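Local coordinates for protein Nrps/pks (Streptomyces albus, PDB 4OPF) that is a ketosynthase domain of the "AT-less" type I polyketide synthase for oxazolomycin, probably handling the growing acyl chain, though whether it extends it is uncertain, at residues A[342-353]-A[387-395]; A[268-279]-A[305-314]. All coordinates share one frame; numbering follows the deposited sequence.

The two contacts show how a thiolase-type sheet can be clad on both faces by helices. Following the chain, helix 268-282 leads through strand 291-293 to helix 300-314, and contact 2 closes that loop by pairing the two helices. Past strand 322-325 comes helix 338-352, and contact 1 closes a second, strand-containing loop by laying this helix along strand 390-396. The contacts follow in series and neither nest nor cross. Their meeting place is that strand: Ala391 and Val393 serve contact 1, whereas Ala392 CB points away from helix 338-352 and lies 3.7 Å from Tyr314 OH of contact 2. His404 bridges both, hydrogen-bonded to Ser394 OG and Tyr314 OH.

Contact 1: A[342-353]-A[387-395]; sequences GVIKTVLMLRNR and APLLAAVSS
In the layered thiolase fold, helices pack lengthwise against the sheets, and here helix 342-352 lies on strand 390-395 through Thr346 against Ala391 and Val393. The two segments run almost exactly antiparallel, at 172°, with their axes 8.6 Å apart. No hydrogen bond joins them; apolar side chains make most of the contact. The methyl of Thr346 points at the strand and presses on that of Ala391, with CG2 and CB only 3.3 Å apart, tighter than ordinary van der Waals contact. With its chi1 of -60°, Thr346 turns OG1 back beside its own backbone N, where the hydroxyl donates to Gly342 O at 3.1 Å. The amide of Thr346 reaches the same carbonyl from the opposite face, so this buried oxygen is gripped twice. Val393 slides past Thr346 in the opposite direction, its CG2 3.5 Å from Thr346 OG1, and the same methyl rests near Gly342 O, where the glycine brings bare backbone to the strand. One helical turn beyond Thr346, Leu350 sends CD2 down to within 3.6 Å of Leu389 O, at an inverse gamma turn centred on Leu389. The Leu389 side chain spreads its methyls, CD2 to Leu350 CD2 and CD1 to the extended but poorly ordered chain of Arg353, which it crosses at about a right angle; Arg353 is the C-prime residue of a Schellman motif. Strands 401-408 and 291-293 flank strand 390-396 and share the helix, Leu407 meeting Thr346 and Leu350, while helix 24-33 packs against Ile344 and Leu348.

Contact 2: A[268-279]-A[305-314]; sequences PAAQRGVMARAL and IELKAIAAVY
Leu279 CD1 lies over one face of the Tyr314 ring, 4.0 Å from Tyr314 CE1, while the selenium of Met275, a selenomethionine, comes to the ring's edge. This Met-aromatic contact is nearly in plane: SE sits 5.3 Å from the Tyr314 ring centroid and 89° off its normal, the two side chains crossing at about a right angle. Ile310 O also lies in the ring plane at an edge. The other flat group, the guanidinium of Arg272, folds back over its own helix, with Pro268 O 3.8 Å above its plane and over its centre, and Ala269 N nearer the rim. That fold leaves the aliphatic part of Arg272 to meet Ala309 and Ala312. Between these groups the helices pack as knobs into holes, crossing at -41° with their axes 9.2 Å apart. Met275 is one knob, set among Ala309, Ile310, Val313 and Tyr314; a bend at chi3 (-81°) swings its CE onto the backbone, 3.5 Å from Ala309 C. Val313 is the reciprocal knob, entering among Arg272, Met275, Ala276 and Leu279, and its CG2 comes 3.5 Å from Arg272 O. Where helix 268-282 begins, Ile305 offers CG2 to the ring of Pro268 and to Gln271 OE1, the latter at 3.7 Å. Two polar side chains find their partners outside the helix pair: Glu306 accepts from the backbone N of Asn295 and of Ala296, and Tyr314 OH is hydrogen-bonded to His404. On the sheet side of helix 268-282, Val274 and Ala278 pack on Ala253 of strand 247-256, and Arg277 forms a salt bridge with Asp178 of the second subunit.

Contact 1: A[342-353]-A[387-395]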
ATOM      1  N   GLY A 342      15.722   8.922  -8.593  1.00 26.02           N
ATOM      2  CA  GLY A 342      15.334   9.136  -9.942  1.00 25.72           C
ATOM      3  C   GLY A 342      14.255  10.157 -10.114  1.00 25.63           C
ATOM      4  O   GLY A 342      14.368  10.990 -10.985  1.00 23.94           O
ATOM      5  N   VAL A 343      13.211  10.130  -9.278  1.00 23.85           N
ATOM      6  CA  VAL A 343      12.152  11.090  -9.380  1.00 23.56           C
ATOM      7  C   VAL A 343      12.672  12.476  -9.052  1.00 23.81           C
ATOM      8  O   VAL A 343      12.356  13.415  -9.751  1.00 24.30           O
ATOM      9  CB  VAL A 343      10.968  10.690  -8.468  1.00 28.23           C
ATOM     10  CG1 VAL A 343       9.976  11.827  -8.277  1.00 27.69           C
ATOM     11  CG2 VAL A 343      10.246   9.475  -9.076  1.00 29.58           C
ATOM     12  N   ILE A 344      13.493  12.608  -8.023  1.00 21.93           N
ATOM     13  CA  ILE A 344      14.019  13.934  -7.625  1.00 25.42           C
ATOM     14  C   ILE A 344      14.935  14.510  -8.741  1.00 24.87           C
ATOM     15  O   ILE A 344      14.814  15.691  -9.095  1.00 23.61           O
ATOM     16  CB  ILE A 344      14.742  13.868  -6.260  1.00 26.57           C
ATOM     17  CG1 ILE A 344      13.669  13.646  -5.160  1.00 28.28           C
ATOM     18  CG2 ILE A 344      15.555  15.125  -5.975  1.00 27.52           C
ATOM     19  CD1 ILE A 344      14.223  13.404  -3.782  1.00 27.81           C
ATOM     20  N   LYS A 345      15.776  13.666  -9.313  1.00 23.40           N
ATOM     21  CA  LYS A 345      16.598  14.048 -10.462  1.00 25.48           C
ATOM     22  C   LYS A 345      15.760  14.626 -11.598  1.00 25.24           C
ATOM     23  O   LYS A 345      16.025  15.699 -12.110  1.00 25.13           O
ATOM     24  CB  LYS A 345      17.403  12.862 -11.008  1.00 27.43           C
ATOM     25  CG  LYS A 345      17.906  13.090 -12.442  1.00 29.84           C
ATOM     26  CD  LYS A 345      18.808  11.954 -12.892  1.00 30.76           C
ATOM     27  CE  LYS A 345      18.947  11.947 -14.394  1.00 30.35           C
ATOM     28  NZ  LYS A 345      19.799  10.779 -14.799  1.00 31.22           N
ATOM     29  N   THR A 346      14.748  13.895 -11.980  1.00 25.26           N
ATOM     30  CA  THR A 346      13.863  14.329 -13.052  1.00 27.96           C
ATOM     31  C   THR A 346      13.102  15.601 -12.717  1.00 28.54           C
ATOM     32  O   THR A 346      12.946  16.424 -13.590  1.00 25.48           O
ATOM     33  CB  THR A 346      12.868  13.216 -13.358  1.00 31.78           C
ATOM     34  OG1 THR A 346      13.620  12.075 -13.763  1.00 34.99           O
ATOM     35  CG2 THR A 346      12.025  13.588 -14.488  1.00 37.10           C
ATOM     36  N   VAL A 347      12.632  15.763 -11.460  1.00 24.72           N
ATOM     37  CA  VAL A 347      11.965  16.973 -11.061  1.00 25.07           C
ATOM     38  C   VAL A 347      12.939  18.121 -11.155  1.00 26.05           C
ATOM     39  O   VAL A 347      12.602  19.179 -11.640  1.00 28.12           O
ATOM     40  CB  VAL A 347      11.386  16.882  -9.625  1.00 26.82           C
ATOM     41  CG1 VAL A 347      10.985  18.270  -9.126  1.00 27.67           C
ATOM     42  CG2 VAL A 347      10.238  15.857  -9.594  1.00 26.93           C
ATOM     43  N   LEU A 348      14.155  17.921 -10.702  1.00 25.56           N
ATOM     44  CA  LEU A 348      15.145  18.980 -10.805  1.00 27.13           C
ATOM     45  C   LEU A 348      15.487  19.358 -12.273  1.00 28.76           C
ATOM     46  O   LEU A 348      15.664  20.545 -12.609  1.00 29.33           O
ATOM     47  CB  LEU A 348      16.406  18.575 -10.062  1.00 27.37           C
ATOM     48  CG  LEU A 348      16.271  18.527  -8.551  1.00 28.27           C
ATOM     49  CD1 LEU A 348      17.536  17.935  -7.951  1.00 29.68           C
ATOM     50  CD2 LEU A 348      16.081  19.928  -8.010  1.00 30.39           C
HETATM   51  N   MSE A 349      15.599  18.358 -13.128  1.00 27.42           N
HETATM   52  CA  MSE A 349      15.813  18.597 -14.568  1.00 28.31           C
HETATM   53  C   MSE A 349      14.713  19.421 -15.153  1.00 29.52           C
HETATM   54  O   MSE A 349      14.975  20.361 -15.886  1.00 29.91           O
HETATM   55  CB  MSE A 349      15.896  17.285 -15.305  1.00 27.50           C
HETATM   56  CG  MSE A 349      17.322  16.721 -15.171  1.00 28.65           C
HETATM   57 SE   MSE A 349      17.402  14.944 -16.039  0.65 29.60          SE
HETATM   58  CE  MSE A 349      16.460  15.464 -17.666  1.00 31.11           C
ATOM     59  N   LEU A 350      13.460  19.058 -14.862  1.00 30.17           N
ATOM     60  CA  LEU A 350      12.268  19.761 -15.385  1.00 30.23           C
ATOM     61  C   LEU A 350      12.189  21.192 -14.886  1.00 32.76           C
ATOM     62  O   LEU A 350      11.994  22.143 -15.658  1.00 36.49           O
ATOM     63  CB  LEU A 350      10.980  19.014 -15.019  1.00 29.91           C
ATOM     64  CG  LEU A 350      10.761  17.694 -15.737  1.00 28.30           C
ATOM     65  CD1 LEU A 350       9.676  16.893 -15.011  1.00 27.40           C
ATOM     66  CD2 LEU A 350      10.357  17.912 -17.195  1.00 30.27           C
ATOM     67  N   ARG A 351      12.443  21.361 -13.600  1.00 34.67           N
ATOM     68  CA  ARG A 351      12.500  22.669 -12.994  1.00 36.14           C
ATOM     69  C   ARG A 351      13.609  23.548 -13.575  1.00 37.23           C
ATOM     70  O   ARG A 351      13.372  24.724 -13.798  1.00 36.57           O
ATOM     71  CB  ARG A 351      12.700  22.502 -11.478  1.00 38.57           C
ATOM     72  CG  ARG A 351      12.418  23.726 -10.678  1.00 46.03           C
ATOM     73  CD  ARG A 351      12.410  23.415  -9.183  1.00 50.96           C
ATOM     74  NE  ARG A 351      13.558  23.977  -8.484  1.00 56.16           N
ATOM     75  CZ  ARG A 351      13.918  23.657  -7.240  1.00 58.52           C
ATOM     76  NH1 ARG A 351      13.246  22.756  -6.531  1.00 51.01           N
ATOM     77  NH2 ARG A 351      14.984  24.227  -6.710  1.00 63.86           N
ATOM     78  N   ASN A 352      14.828  23.019 -13.748  1.00 34.77           N
ATOM     79  CA  ASN A 352      15.915  23.812 -14.324  1.00 36.91           C
ATOM     80  C   ASN A 352      15.932  23.812 -15.848  1.00 37.92           C
ATOM     81  O   ASN A 352      16.778  24.459 -16.431  1.00 38.77           O
ATOM     82  CB  ASN A 352      17.254  23.317 -13.840  1.00 37.89           C
ATOM     83  CG  ASN A 352      17.454  23.568 -12.357  1.00 41.44           C
ATOM     84  OD1 ASN A 352      17.722  24.676 -11.995  1.00 47.01           O
ATOM     85  ND2 ASN A 352      17.376  22.545 -11.525  1.00 37.88           N
ATOM     86  N   ARG A 353      15.029  23.056 -16.476  1.00 37.90           N
ATOM     87  CA  ARG A 353      14.964  22.892 -17.938  1.00 39.81           C
ATOM     88  C   ARG A 353      16.311  22.491 -18.527  1.00 39.05           C
ATOM     89  O   ARG A 353      16.838  23.156 -19.408  1.00 38.87           O
ATOM     90  CB  ARG A 353      14.432  24.167 -18.604  1.00 44.32           C
ATOM     91  CG  ARG A 353      13.069  24.529 -18.063  1.00 49.64           C
ATOM     92  CD  ARG A 353      12.557  25.885 -18.496  1.00 60.67           C
ATOM     93  NE  ARG A 353      11.306  26.140 -17.768  1.00 78.80           N
ATOM     94  CZ  ARG A 353      10.477  27.175 -17.957  1.00 91.21           C
ATOM     95  NH1 ARG A 353      10.740  28.106 -18.875  1.00 89.94           N
ATOM     96  NH2 ARG A 353       9.363  27.271 -17.219  1.00 89.84           N
ATOM     97  N   ALA A 387      11.331  20.647 -27.422  1.00 43.80           N
ATOM     98  CA  ALA A 387      10.412  19.522 -27.265  1.00 41.87           C
ATOM     99  C   ALA A 387       9.738  19.665 -25.909  1.00 39.71           C
ATOM    100  O   ALA A 387      10.201  20.415 -25.081  1.00 37.60           O
ATOM    101  CB  ALA A 387      11.191  18.217 -27.342  1.00 41.89           C
ATOM    102  N   PRO A 388       8.618  18.965 -25.684  1.00 39.67           N
ATOM    103  CA  PRO A 388       7.885  19.286 -24.462  1.00 38.16           C
ATOM    104  C   PRO A 388       8.634  18.927 -23.157  1.00 38.16           C
ATOM    105  O   PRO A 388       9.495  17.996 -23.132  1.00 34.89           O
ATOM    106  CB  PRO A 388       6.594  18.474 -24.599  1.00 38.97           C
ATOM    107  CG  PRO A 388       6.420  18.293 -26.071  1.00 40.19           C
ATOM    108  CD  PRO A 388       7.791  18.230 -26.662  1.00 39.88           C
ATOM    109  N   LEU A 389       8.284  19.654 -22.089  1.00 36.52           N
ATOM    110  CA  LEU A 389       8.869  19.423 -20.775  1.00 36.29           C
ATOM    111  C   LEU A 389       8.140  18.257 -20.077  1.00 32.11           C
ATOM    112  O   LEU A 389       7.368  18.475 -19.152  1.00 27.44           O
ATOM    113  CB  LEU A 389       8.795  20.677 -19.917  1.00 38.91           C
ATOM    114  CG  LEU A 389       9.915  21.674 -20.103  1.00 46.32           C
ATOM    115  CD1 LEU A 389       9.548  22.976 -19.391  1.00 49.34           C
ATOM    116  CD2 LEU A 389      11.221  21.111 -19.547  1.00 46.05           C
ATOM    117  N   LEU A 390       8.402  17.055 -20.562  1.00 29.36           N
ATOM    118  CA  LEU A 390       7.878  15.837 -20.027  1.00 30.07           C
ATOM    119  C   LEU A 390       9.005  14.806 -19.951  1.00 27.80           C
ATOM    120  O   LEU A 390       9.837  14.714 -20.855  1.00 27.38           O
ATOM    121  CB  LEU A 390       6.774  15.277 -20.906  1.00 32.07           C
ATOM    122  CG  LEU A 390       5.431  15.985 -20.798  1.00 36.51           C
ATOM    123  CD1 LEU A 390       4.676  15.882 -22.101  1.00 41.01           C
ATOM    124  CD2 LEU A 390       4.543  15.368 -19.732  1.00 37.25           C
ATOM    125  N   ALA A 391       9.020  14.087 -18.837  1.00 26.44           N
ATOM    126  CA  ALA A 391       9.981  13.053 -18.532  1.00 26.01           C
ATOM    127  C   ALA A 391       9.332  11.879 -17.794  1.00 26.12           C
ATOM    128  O   ALA A 391       8.232  11.992 -17.239  1.00 26.81           O
ATOM    129  CB  ALA A 391      11.126  13.648 -17.714  1.00 25.55           C
ATOM    130  N   ALA A 392       9.983  10.734 -17.836  1.00 24.80           N
ATOM    131  CA  ALA A 392       9.482   9.542 -17.184  1.00 23.39           C
ATOM    132  C   ALA A 392      10.595   8.863 -16.392  1.00 22.95           C
ATOM    133  O   ALA A 392      11.802   9.128 -16.610  1.00 25.61           O
ATOM    134  CB  ALA A 392       8.895   8.576 -18.166  1.00 23.83           C
ATOM    135  N   VAL A 393      10.174   8.020 -15.446  1.00 22.61           N
ATOM    136  CA  VAL A 393      11.045   7.323 -14.524  1.00 22.09           C
ATOM    137  C   VAL A 393      10.549   5.915 -14.380  1.00 22.45           C
ATOM    138  O   VAL A 393       9.389   5.686 -14.167  1.00 20.70           O
ATOM    139  CB  VAL A 393      11.039   7.954 -13.144  1.00 24.64           C
ATOM    140  CG1 VAL A 393      12.104   7.280 -12.262  1.00 25.92           C
ATOM    141  CG2 VAL A 393      11.407   9.410 -13.203  1.00 26.39           C
ATOM    142  N   SER A 394      11.448   4.954 -14.483  1.00 23.46           N
ATOM    143  CA  SER A 394      11.124   3.569 -14.400  1.00 22.74           C
ATOM    144  C   SER A 394      11.819   2.930 -13.249  1.00 24.38           C
ATOM    145  O   SER A 394      12.977   3.235 -12.970  1.00 23.51           O
ATOM    146  CB  SER A 394      11.624   2.861 -15.633  1.00 23.20           C
ATOM    147  OG  SER A 394      10.830   3.232 -16.743  1.00 23.86           O
ATOM    148  N   SER A 395      11.163   1.948 -12.652  1.00 22.39           N
ATOM    149  CA  SER A 395      11.824   1.066 -11.722  1.00 24.88           C
ATOM    150  C   SER A 395      11.258  -0.333 -11.817  1.00 25.74           C
ATOM    151  O   SER A 395      10.086  -0.523 -11.549  1.00 27.03           O
ATOM    152  CB  SER A 395      11.617   1.630 -10.305  1.00 28.63           C
ATOM    153  OG  SER A 395      12.396   0.892  -9.402  1.00 37.31           O
TER

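Contact 2: A[268-279]-A[305-314]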
ATOM      1  N   PRO A 268       9.340  -8.968 -20.475  1.00 28.65           N
ATOM      2  CA  PRO A 268       9.283  -7.854 -21.390  1.00 27.28           C
ATOM      3  C   PRO A 268       7.875  -7.308 -21.571  1.00 25.49           C
ATOM      4  O   PRO A 268       7.676  -6.108 -21.618  1.00 24.47           O
ATOM      5  CB  PRO A 268       9.790  -8.457 -22.711  1.00 29.01           C
ATOM      6  CG  PRO A 268      10.697  -9.593 -22.274  1.00 31.17           C
ATOM      7  CD  PRO A 268      10.033 -10.150 -21.047  1.00 31.35           C
ATOM      8  N   ALA A 269       6.882  -8.164 -21.649  1.00 25.88           N
ATOM      9  CA  ALA A 269       5.470  -7.699 -21.850  1.00 25.41           C
ATOM     10  C   ALA A 269       4.985  -6.850 -20.664  1.00 25.15           C
ATOM     11  O   ALA A 269       4.231  -5.881 -20.837  1.00 24.72           O
ATOM     12  CB  ALA A 269       4.578  -8.902 -22.068  1.00 26.67           C
ATOM     13  N   ALA A 270       5.456  -7.172 -19.446  1.00 24.21           N
ATOM     14  CA  ALA A 270       5.051  -6.422 -18.262  1.00 23.40           C
ATOM     15  C   ALA A 270       5.752  -5.069 -18.249  1.00 23.68           C
ATOM     16  O   ALA A 270       5.180  -4.085 -17.866  1.00 23.72           O
ATOM     17  CB  ALA A 270       5.396  -7.195 -17.000  1.00 23.53           C
ATOM     18  N   GLN A 271       6.983  -5.004 -18.716  1.00 24.87           N
ATOM     19  CA  GLN A 271       7.676  -3.702 -18.846  1.00 24.99           C
ATOM     20  C   GLN A 271       7.025  -2.799 -19.884  1.00 24.61           C
ATOM     21  O   GLN A 271       6.755  -1.652 -19.580  1.00 24.68           O
ATOM     22  CB  GLN A 271       9.148  -3.900 -19.139  1.00 27.49           C
ATOM     23  CG  GLN A 271       9.879  -4.600 -17.990  1.00 29.34           C
ATOM     24  CD  GLN A 271      11.407  -4.718 -18.221  1.00 30.71           C
ATOM     25  OE1 GLN A 271      11.992  -4.064 -19.079  1.00 32.57           O
ATOM     26  NE2 GLN A 271      12.025  -5.544 -17.445  1.00 33.22           N
ATOM     27  N   ARG A 272       6.687  -3.332 -21.054  1.00 24.79           N
ATOM     28  CA  ARG A 272       5.895  -2.573 -22.005  1.00 25.31           C
ATOM     29  C   ARG A 272       4.571  -2.133 -21.400  1.00 25.04           C
ATOM     30  O   ARG A 272       4.219  -0.976 -21.491  1.00 25.46           O
ATOM     31  CB  ARG A 272       5.645  -3.357 -23.280  1.00 25.20           C
ATOM     32  CG  ARG A 272       6.891  -3.615 -24.108  1.00 27.41           C
ATOM     33  CD  ARG A 272       6.600  -4.306 -25.456  1.00 28.77           C
ATOM     34  NE  ARG A 272       6.273  -5.709 -25.365  1.00 28.86           N
ATOM     35  CZ  ARG A 272       7.146  -6.714 -25.366  1.00 34.52           C
ATOM     36  NH1 ARG A 272       6.731  -7.967 -25.268  1.00 35.32           N
ATOM     37  NH2 ARG A 272       8.447  -6.505 -25.453  1.00 36.93           N
ATOM     38  N   GLY A 273       3.862  -3.048 -20.755  1.00 25.17           N
ATOM     39  CA  GLY A 273       2.549  -2.763 -20.242  1.00 25.36           C
ATOM     40  C   GLY A 273       2.547  -1.649 -19.188  1.00 24.63           C
ATOM     41  O   GLY A 273       1.686  -0.798 -19.191  1.00 23.33           O
ATOM     42  N   VAL A 274       3.515  -1.651 -18.268  1.00 23.84           N
ATOM     43  CA  VAL A 274       3.493  -0.669 -17.191  1.00 22.03           C
ATOM     44  C   VAL A 274       3.799   0.698 -17.776  1.00 22.80           C
ATOM     45  O   VAL A 274       3.224   1.714 -17.368  1.00 23.08           O
ATOM     46  CB  VAL A 274       4.433  -1.034 -16.047  1.00 22.25           C
ATOM     47  CG1 VAL A 274       5.881  -0.692 -16.371  1.00 22.17           C
ATOM     48  CG2 VAL A 274       4.012  -0.291 -14.828  1.00 22.26           C
HETATM   49  N   MSE A 275       4.654   0.737 -18.775  1.00 23.97           N
HETATM   50  CA  MSE A 275       4.969   2.041 -19.383  1.00 24.38           C
HETATM   51  C   MSE A 275       3.786   2.539 -20.203  1.00 24.57           C
HETATM   52  O   MSE A 275       3.427   3.711 -20.102  1.00 23.62           O
HETATM   53  CB  MSE A 275       6.206   2.005 -20.262  1.00 23.72           C
HETATM   54  CG  MSE A 275       7.486   1.684 -19.472  1.00 24.67           C
HETATM   55 SE   MSE A 275       9.108   1.947 -20.581  0.65 27.61          SE
HETATM   56  CE  MSE A 275       9.023   0.265 -21.504  1.00 26.33           C
ATOM     57  N   ALA A 276       3.186   1.679 -21.012  1.00 24.46           N
ATOM     58  CA  ALA A 276       1.991   2.073 -21.769  1.00 26.37           C
ATOM     59  C   ALA A 276       0.842   2.490 -20.875  1.00 27.18           C
ATOM     60  O   ALA A 276       0.129   3.442 -21.172  1.00 27.66           O
ATOM     61  CB  ALA A 276       1.552   0.932 -22.697  1.00 29.16           C
ATOM     62  N   ARG A 277       0.652   1.823 -19.738  1.00 26.40           N
ATOM     63  CA  ARG A 277      -0.369   2.242 -18.793  1.00 25.22           C
ATOM     64  C   ARG A 277      -0.112   3.603 -18.189  1.00 25.25           C
ATOM     65  O   ARG A 277      -1.033   4.424 -18.034  1.00 25.00           O
ATOM     66  CB  ARG A 277      -0.522   1.157 -17.701  1.00 29.69           C
ATOM     67  CG  ARG A 277      -1.561   1.438 -16.641  1.00 32.22           C
ATOM     68  CD  ARG A 277      -3.018   1.438 -17.184  1.00 35.84           C
ATOM     69  NE  ARG A 277      -3.889   1.875 -16.077  1.00 39.78           N
ATOM     70  CZ  ARG A 277      -5.052   2.495 -16.212  1.00 44.06           C
ATOM     71  NH1 ARG A 277      -5.713   2.876 -15.119  1.00 44.84           N
ATOM     72  NH2 ARG A 277      -5.537   2.749 -17.428  1.00 42.92           N
ATOM     73  N   ALA A 278       1.110   3.888 -17.777  1.00 24.02           N
ATOM     74  CA  ALA A 278       1.371   5.208 -17.177  1.00 24.51           C
ATOM     75  C   ALA A 278       1.125   6.317 -18.182  1.00 24.46           C
ATOM     76  O   ALA A 278       0.608   7.402 -17.839  1.00 23.62           O
ATOM     77  CB  ALA A 278       2.790   5.326 -16.667  1.00 23.21           C
ATOM     78  N   LEU A 279       1.543   6.080 -19.405  1.00 26.56           N
ATOM     79  CA  LEU A 279       1.263   7.042 -20.490  1.00 29.49           C
ATOM     80  C   LEU A 279      -0.198   7.303 -20.742  1.00 27.58           C
ATOM     81  O   LEU A 279      -0.587   8.463 -20.904  1.00 27.11           O
ATOM     82  CB  LEU A 279       1.802   6.547 -21.809  1.00 34.92           C
ATOM     83  CG  LEU A 279       3.243   6.812 -22.086  1.00 38.54           C
ATOM     84  CD1 LEU A 279       3.419   6.318 -23.533  1.00 44.74           C
ATOM     85  CD2 LEU A 279       3.614   8.309 -22.015  1.00 41.31           C
ATOM     86  N   ILE A 305      16.566  -5.738 -22.991  1.00 32.26           N
ATOM     87  CA  ILE A 305      15.119  -5.833 -22.907  1.00 30.80           C
ATOM     88  C   ILE A 305      14.505  -4.467 -22.634  1.00 29.82           C
ATOM     89  O   ILE A 305      13.513  -4.061 -23.304  1.00 27.61           O
ATOM     90  CB  ILE A 305      14.701  -6.866 -21.851  1.00 30.17           C
ATOM     91  CG1 ILE A 305      14.937  -8.263 -22.451  1.00 33.67           C
ATOM     92  CG2 ILE A 305      13.261  -6.639 -21.405  1.00 29.66           C
ATOM     93  CD1 ILE A 305      14.869  -9.375 -21.436  1.00 35.15           C
ATOM     94  N   GLU A 306      15.099  -3.747 -21.696  1.00 28.67           N
ATOM     95  CA  GLU A 306      14.593  -2.428 -21.369  1.00 29.27           C
ATOM     96  C   GLU A 306      14.631  -1.487 -22.551  1.00 29.00           C
ATOM     97  O   GLU A 306      13.662  -0.763 -22.792  1.00 27.23           O
ATOM     98  CB  GLU A 306      15.277  -1.776 -20.147  1.00 28.93           C
ATOM     99  CG  GLU A 306      14.681  -0.403 -19.903  1.00 30.27           C
ATOM    100  CD  GLU A 306      15.163   0.374 -18.643  1.00 32.46           C
ATOM    101  OE1 GLU A 306      16.305   0.081 -18.156  1.00 33.74           O
ATOM    102  OE2 GLU A 306      14.388   1.315 -18.190  1.00 30.74           O
ATOM    103  N   LEU A 307      15.752  -1.440 -23.254  1.00 30.74           N
ATOM    104  CA  LEU A 307      15.887  -0.528 -24.399  1.00 32.14           C
ATOM    105  C   LEU A 307      14.881  -0.850 -25.538  1.00 30.54           C
ATOM    106  O   LEU A 307      14.291   0.026 -26.112  1.00 28.92           O
ATOM    107  CB  LEU A 307      17.297  -0.606 -24.970  1.00 33.44           C
ATOM    108  CG  LEU A 307      18.403  -0.035 -24.074  1.00 35.42           C
ATOM    109  CD1 LEU A 307      19.699  -0.216 -24.813  1.00 38.22           C
ATOM    110  CD2 LEU A 307      18.257   1.418 -23.736  1.00 35.79           C
ATOM    111  N   LYS A 308      14.663  -2.116 -25.812  1.00 30.33           N
ATOM    112  CA  LYS A 308      13.668  -2.506 -26.808  1.00 31.95           C
ATOM    113  C   LYS A 308      12.280  -2.179 -26.346  1.00 29.77           C
ATOM    114  O   LYS A 308      11.449  -1.810 -27.141  1.00 28.28           O
ATOM    115  CB  LYS A 308      13.757  -3.997 -27.079  1.00 35.95           C
ATOM    116  CG  LYS A 308      15.054  -4.347 -27.792  1.00 41.67           C
ATOM    117  CD  LYS A 308      15.124  -5.840 -28.100  1.00 49.54           C
ATOM    118  CE  LYS A 308      16.432  -6.177 -28.829  1.00 61.19           C
ATOM    119  NZ  LYS A 308      16.657  -7.646 -29.032  1.00 67.22           N
ATOM    120  N   ALA A 309      12.015  -2.286 -25.049  1.00 26.78           N
ATOM    121  CA  ALA A 309      10.665  -2.009 -24.569  1.00 25.74           C
ATOM    122  C   ALA A 309      10.360  -0.507 -24.626  1.00 26.75           C
ATOM    123  O   ALA A 309       9.234  -0.085 -25.011  1.00 25.91           O
ATOM    124  CB  ALA A 309      10.499  -2.526 -23.139  1.00 26.14           C
ATOM    125  N   ILE A 310      11.334   0.315 -24.217  1.00 25.32           N
ATOM    126  CA  ILE A 310      11.241   1.781 -24.442  1.00 26.33           C
ATOM    127  C   ILE A 310      10.966   2.161 -25.921  1.00 28.05           C
ATOM    128  O   ILE A 310      10.012   2.892 -26.213  1.00 28.15           O
ATOM    129  CB  ILE A 310      12.490   2.498 -23.947  1.00 25.83           C
ATOM    130  CG1 ILE A 310      12.502   2.381 -22.403  1.00 25.88           C
ATOM    131  CG2 ILE A 310      12.462   3.983 -24.371  1.00 27.69           C
ATOM    132  CD1 ILE A 310      13.849   2.729 -21.786  1.00 26.29           C
ATOM    133  N   ALA A 311      11.746   1.619 -26.831  1.00 27.67           N
ATOM    134  CA  ALA A 311      11.525   1.895 -28.229  1.00 31.78           C
ATOM    135  C   ALA A 311      10.113   1.491 -28.665  1.00 33.62           C
ATOM    136  O   ALA A 311       9.418   2.273 -29.372  1.00 35.36           O
ATOM    137  CB  ALA A 311      12.572   1.203 -29.098  1.00 32.21           C
ATOM    138  N   ALA A 312       9.658   0.309 -28.231  1.00 31.96           N
ATOM    139  CA  ALA A 312       8.364  -0.197 -28.664  1.00 31.42           C
ATOM    140  C   ALA A 312       7.211   0.645 -28.137  1.00 31.15           C
ATOM    141  O   ALA A 312       6.241   0.874 -28.837  1.00 33.66           O
ATOM    142  CB  ALA A 312       8.184  -1.668 -28.297  1.00 32.32           C
ATOM    143  N   VAL A 313       7.312   1.144 -26.930  1.00 28.57           N
ATOM    144  CA  VAL A 313       6.231   1.857 -26.345  1.00 28.12           C
ATOM    145  C   VAL A 313       6.302   3.348 -26.716  1.00 27.65           C
ATOM    146  O   VAL A 313       5.275   3.958 -27.028  1.00 28.83           O
ATOM    147  CB  VAL A 313       6.250   1.748 -24.812  1.00 28.75           C
ATOM    148  CG1 VAL A 313       5.335   2.794 -24.174  1.00 29.42           C
ATOM    149  CG2 VAL A 313       5.798   0.375 -24.362  1.00 30.19           C
ATOM    150  N   TYR A 314       7.485   3.933 -26.608  1.00 26.94           N
ATOM    151  CA  TYR A 314       7.659   5.392 -26.732  1.00 28.51           C
ATOM    152  C   TYR A 314       7.920   5.907 -28.144  1.00 28.27           C
ATOM    153  O   TYR A 314       7.568   7.062 -28.452  1.00 28.46           O
ATOM    154  CB  TYR A 314       8.804   5.874 -25.807  1.00 28.64           C
ATOM    155  CG  TYR A 314       8.304   6.128 -24.420  1.00 27.67           C
ATOM    156  CD1 TYR A 314       7.658   7.280 -24.160  1.00 29.86           C
ATOM    157  CD2 TYR A 314       8.452   5.228 -23.405  1.00 25.88           C
ATOM    158  CE1 TYR A 314       7.210   7.579 -22.926  1.00 30.44           C
ATOM    159  CE2 TYR A 314       7.957   5.486 -22.148  1.00 25.24           C
ATOM    160  CZ  TYR A 314       7.348   6.670 -21.912  1.00 27.44           C
ATOM    161  OH  TYR A 314       6.758   7.025 -20.737  1.00 27.01           O
TER